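Local structure of periplasmic binding protein component of an ABC type zinc uptake transporter (Synechocystis sp., 1PQ4) at residues A[1-13]-A[21-33]. The protein probably captures zinc in the periplasm and delivers it to an ABC-type transporter for uptake into the cell. Residues are numbered along the deposited sequence; the frame is centred on the assembly and turned at random.
Sequences DAMDITVSIPPQQ and GDLVRVSVLVPGN
Met3 to Val7 runs parallel to Val24 to Val28, the strand axes 4.6 Å apart at 30°, with backbone bonds that start at Met3 N to Leu23 O (2.9 Å) and continue beyond the strands to Val30 N on Ser8 O. On one face, Ile5 reaches across with CD1, which presses unusually tightly on Val24 CG1 (3.3 Å). Further along, Val7 CG2 meets Val28 CG2 at 3.7 Å; beta-branched residues suit the extended backbone and put methyls beside the neighbouring strand. The two strands and helix 10-20 between them form a beta-alpha-beta unit at one margin of the four-stranded parallel sheet, with strand 24-28 outermost. The helix start folds back over this face: Gln13 CG rests on Val26 CG1 (3.7 Å), while the Pro10 ring crosses Val28 at about a right angle. The other face is more open and suits a charged pair: with CG anti to its N (chi1 173°) and a bend at chi3, Arg25 runs alongside Asp4, and Arg25 NH1 gives Asp4 OD1 a weak, long hydrogen bond (3.5 Å) within a salt bridge. Ala2 CB sits over one guanidinium face. Alanine replacing Asp4 is likely to leave Arg25 without this charge partner and freer to turn.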
loop_
_atom_site.group_PDB
_atom_site.type_symbol
_atom_site.label_atom_id
_atom_site.label_comp_id
_atom_site.label_asym_id
_atom_site.label_seq_id
_atom_site.Cartn_x
_atom_site.Cartn_y
_atom_site.Cartn_z
ATOM N N ASP A 1 14.000 13.090 22.999
ATOM C CA ASP A 1 13.285 11.981 23.689
ATOM C C ASP A 1 12.719 10.969 22.699
ATOM O O ASP A 1 13.024 9.786 22.815
ATOM C CB ASP A 1 12.158 12.509 24.607
ATOM C CG ASP A 1 11.245 13.541 23.924
ATOM O OD1 ASP A 1 11.708 14.677 23.661
ATOM O OD2 ASP A 1 10.058 13.230 23.659
ATOM N N ALA A 2 11.931 11.415 21.718
ATOM C CA ALA A 2 11.347 10.480 20.752
ATOM C C ALA A 2 12.379 9.709 19.909
ATOM O O ALA A 2 13.457 10.209 19.611
ATOM C CB ALA A 2 10.388 11.209 19.818
ATOM N N MET A 3 12.014 8.499 19.491
ATOM C CA MET A 3 12.884 7.706 18.653
ATOM C C MET A 3 12.691 8.150 17.183
ATOM O O MET A 3 11.568 8.265 16.712
ATOM C CB MET A 3 12.468 6.256 18.792
ATOM C CG MET A 3 13.265 5.183 18.143
ATOM S SD MET A 3 13.106 3.697 19.266
ATOM C CE MET A 3 13.923 4.359 20.661
ATOM N N ASP A 4 13.785 8.399 16.476
ATOM C CA ASP A 4 13.728 8.746 15.049
ATOM C C ASP A 4 13.636 7.463 14.258
ATOM O O ASP A 4 14.523 6.613 14.337
ATOM C CB ASP A 4 14.985 9.480 14.618
ATOM C CG ASP A 4 14.956 10.927 15.036
ATOM O OD1 ASP A 4 13.996 11.603 14.640
ATOM O OD2 ASP A 4 15.857 11.376 15.758
ATOM N N ILE A 5 12.578 7.360 13.461
ATOM C CA ILE A 5 12.308 6.167 12.666
ATOM C C ILE A 5 11.980 6.606 11.269
ATOM O O ILE A 5 11.254 7.582 11.066
ATOM C CB ILE A 5 11.066 5.396 13.248
ATOM C CG1 ILE A 5 11.379 4.984 14.691
ATOM C CG2 ILE A 5 10.709 4.136 12.396
ATOM C CD1 ILE A 5 10.219 4.366 15.467
ATOM N N THR A 6 12.521 5.888 10.305
ATOM C CA THR A 6 12.253 6.181 8.923
ATOM C C THR A 6 11.472 5.026 8.364
ATOM O O THR A 6 11.717 3.816 8.676
ATOM C CB THR A 6 13.585 6.384 8.134
ATOM O OG1 THR A 6 14.256 7.553 8.628
ATOM C CG2 THR A 6 13.293 6.613 6.668
ATOM N N VAL A 7 10.488 5.358 7.538
ATOM C CA VAL A 7 9.732 4.299 6.897
ATOM C C VAL A 7 9.809 4.515 5.383
ATOM O O VAL A 7 10.173 5.600 4.928
ATOM C CB VAL A 7 8.250 4.293 7.331
ATOM C CG1 VAL A 7 8.168 4.157 8.873
ATOM C CG2 VAL A 7 7.576 5.591 6.849
ATOM N N SER A 8 9.461 3.492 4.624
ATOM C CA SER A 8 9.525 3.594 3.170
ATOM C C SER A 8 8.438 4.440 2.525
ATOM O O SER A 8 8.738 5.313 1.730
ATOM C CB SER A 8 9.484 2.199 2.545
ATOM O OG SER A 8 10.689 1.493 2.808
ATOM N N ILE A 9 7.180 4.237 2.919
ATOM C CA ILE A 9 6.096 4.956 2.218
ATOM C C ILE A 9 5.140 5.617 3.172
ATOM O O ILE A 9 5.046 5.226 4.339
ATOM C CB ILE A 9 5.355 3.990 1.258
ATOM C CG1 ILE A 9 4.932 2.718 2.019
ATOM C CG2 ILE A 9 6.266 3.593 0.114
ATOM C CD1 ILE A 9 3.854 1.887 1.327
ATOM N N PRO A 10 4.407 6.651 2.691
ATOM C CA PRO A 10 3.466 7.389 3.538
ATOM C C PRO A 10 2.501 6.575 4.401
ATOM O O PRO A 10 2.342 6.892 5.577
ATOM C CB PRO A 10 2.716 8.351 2.527
ATOM C CG PRO A 10 3.827 8.541 1.413
ATOM C CD PRO A 10 4.415 7.142 1.300
ATOM N N PRO A 11 1.859 5.531 3.842
ATOM C CA PRO A 11 0.927 4.760 4.691
ATOM C C PRO A 11 1.608 4.230 5.970
ATOM O O PRO A 11 0.977 4.086 7.012
ATOM C CB PRO A 11 0.511 3.607 3.787
ATOM C CG PRO A 11 0.688 4.137 2.420
ATOM C CD PRO A 11 1.871 5.011 2.462
ATOM N N GLN A 12 2.898 3.918 5.874
ATOM C CA GLN A 12 3.594 3.400 7.051
ATOM C C GLN A 12 3.717 4.450 8.120
ATOM O O GLN A 12 3.870 4.132 9.291
ATOM C CB GLN A 12 4.982 2.897 6.668
ATOM C CG GLN A 12 4.935 1.616 5.910
ATOM C CD GLN A 12 6.341 1.201 5.530
ATOM O OE1 GLN A 12 7.013 1.930 4.785
ATOM N NE2 GLN A 12 6.799 0.042 6.050
ATOM N N GLN A 13 3.626 5.724 7.749
ATOM C CA GLN A 13 3.748 6.736 8.776
ATOM C C GLN A 13 2.469 6.674 9.610
ATOM O O GLN A 13 2.478 6.969 10.800
ATOM C CB GLN A 13 3.886 8.120 8.108
ATOM C CG GLN A 13 3.941 9.266 9.072
ATOM C CD GLN A 13 2.598 9.912 9.298
ATOM O OE1 GLN A 13 2.386 10.593 10.302
ATOM N NE2 GLN A 13 1.692 9.717 8.381
ATOM N N GLY A 21 2.797 6.957 18.490
ATOM C CA GLY A 21 2.349 8.252 18.985
ATOM C C GLY A 21 3.547 9.169 19.202
ATOM O O GLY A 21 4.440 9.201 18.380
ATOM N N ASP A 22 3.568 9.897 20.318
ATOM C CA ASP A 22 4.642 10.839 20.621
ATOM C C ASP A 22 5.986 10.212 20.933
ATOM O O ASP A 22 6.982 10.923 21.069
ATOM C CB ASP A 22 4.260 11.726 21.815
ATOM C CG ASP A 22 3.147 12.663 21.499
ATOM O OD1 ASP A 22 2.937 12.946 20.294
ATOM O OD2 ASP A 22 2.488 13.124 22.463
ATOM N N LEU A 23 6.031 8.893 21.094
ATOM C CA LEU A 23 7.306 8.229 21.370
ATOM C C LEU A 23 8.199 8.073 20.141
ATOM O O LEU A 23 9.337 7.655 20.269
ATOM C CB LEU A 23 7.053 6.836 21.946
ATOM C CG LEU A 23 6.207 6.959 23.227
ATOM C CD1 LEU A 23 5.772 5.583 23.695
ATOM C CD2 LEU A 23 7.070 7.647 24.303
ATOM N N VAL A 24 7.660 8.342 18.954
ATOM C CA VAL A 24 8.447 8.214 17.730
ATOM C C VAL A 24 8.286 9.500 16.887
ATOM O O VAL A 24 7.333 10.251 17.036
ATOM C CB VAL A 24 7.996 6.978 16.849
ATOM C CG1 VAL A 24 8.168 5.620 17.662
ATOM C CG2 VAL A 24 6.544 7.112 16.411
ATOM N N ARG A 25 9.251 9.742 16.019
ATOM C CA ARG A 25 9.221 10.899 15.134
ATOM C C ARG A 25 9.518 10.239 13.797
ATOM O O ARG A 25 10.576 9.633 13.599
ATOM C CB ARG A 25 10.317 11.871 15.513
ATOM C CG ARG A 25 10.489 13.026 14.553
ATOM C CD ARG A 25 11.595 13.899 15.142
ATOM N NE ARG A 25 11.236 14.265 16.502
ATOM C CZ ARG A 25 11.984 14.038 17.578
ATOM N NH1 ARG A 25 13.167 13.430 17.484
ATOM N NH2 ARG A 25 11.530 14.441 18.750
ATOM N N VAL A 26 8.552 10.313 12.904
ATOM C CA VAL A 26 8.633 9.598 11.641
ATOM C C VAL A 26 9.078 10.385 10.443
ATOM O O VAL A 26 8.561 11.489 10.192
ATOM C CB VAL A 26 7.247 9.009 11.292
ATOM C CG1 VAL A 26 7.330 8.230 9.968
ATOM C CG2 VAL A 26 6.744 8.126 12.429
ATOM N N SER A 27 9.997 9.794 9.686
ATOM C CA SER A 27 10.469 10.391 8.422
ATOM C C SER A 27 10.032 9.388 7.343
ATOM O O SER A 27 9.891 8.198 7.632
ATOM C CB SER A 27 11.994 10.544 8.392
ATOM O OG SER A 27 12.416 11.626 9.220
ATOM N N VAL A 28 9.821 9.857 6.114
ATOM C CA VAL A 28 9.367 8.967 5.026
ATOM C C VAL A 28 10.286 9.117 3.811
ATOM O O VAL A 28 10.620 10.222 3.403
ATOM C CB VAL A 28 7.920 9.319 4.612
ATOM C CG1 VAL A 28 7.435 8.418 3.423
ATOM C CG2 VAL A 28 6.994 9.124 5.854
ATOM N N LEU A 29 10.671 7.983 3.221
ATOM C CA LEU A 29 11.597 7.985 2.095
ATOM C C LEU A 29 10.959 8.342 0.752
ATOM O O LEU A 29 11.476 9.201 0.020
ATOM C CB LEU A 29 12.235 6.604 1.966
ATOM C CG LEU A 29 13.624 6.489 1.314
ATOM C CD1 LEU A 29 13.811 5.028 0.797
ATOM C CD2 LEU A 29 13.729 7.420 0.157
ATOM N N VAL A 30 9.871 7.655 0.415
ATOM C CA VAL A 30 9.187 7.865 -0.862
ATOM C C VAL A 30 8.056 8.902 -0.854
ATOM O O VAL A 30 7.065 8.747 -0.123
ATOM C CB VAL A 30 8.588 6.518 -1.385
ATOM C CG1 VAL A 30 7.898 6.716 -2.794
ATOM C CG2 VAL A 30 9.693 5.430 -1.425
ATOM N N PRO A 31 8.162 9.947 -1.695
ATOM C CA PRO A 31 7.092 10.950 -1.723
ATOM C C PRO A 31 5.778 10.289 -2.123
ATOM O O PRO A 31 5.762 9.350 -2.941
ATOM C CB PRO A 31 7.548 11.919 -2.804
ATOM C CG PRO A 31 9.042 11.874 -2.674
ATOM C CD PRO A 31 9.276 10.356 -2.579
ATOM N N GLY A 32 4.678 10.814 -1.602
ATOM C CA GLY A 32 3.383 10.232 -1.913
ATOM C C GLY A 32 2.969 10.285 -3.373
ATOM O O GLY A 32 2.083 9.524 -3.794
ATOM N N ASN A 33 3.598 11.156 -4.158
ATOM C CA ASN A 33 3.235 11.247 -5.563
ATOM C C ASN A 33 4.207 10.545 -6.505
ATOM O O ASN A 33 4.087 10.698 -7.705
ATOM C CB ASN A 33 3.046 12.729 -5.992
ATOM C CG ASN A 33 4.337 13.501 -6.012
ATOM O OD1 ASN A 33 5.389 12.990 -5.626
ATOM N ND2 ASN A 33 4.269 14.753 -6.463
HETATM O O HOH W 1 14.400 13.609 20.466
#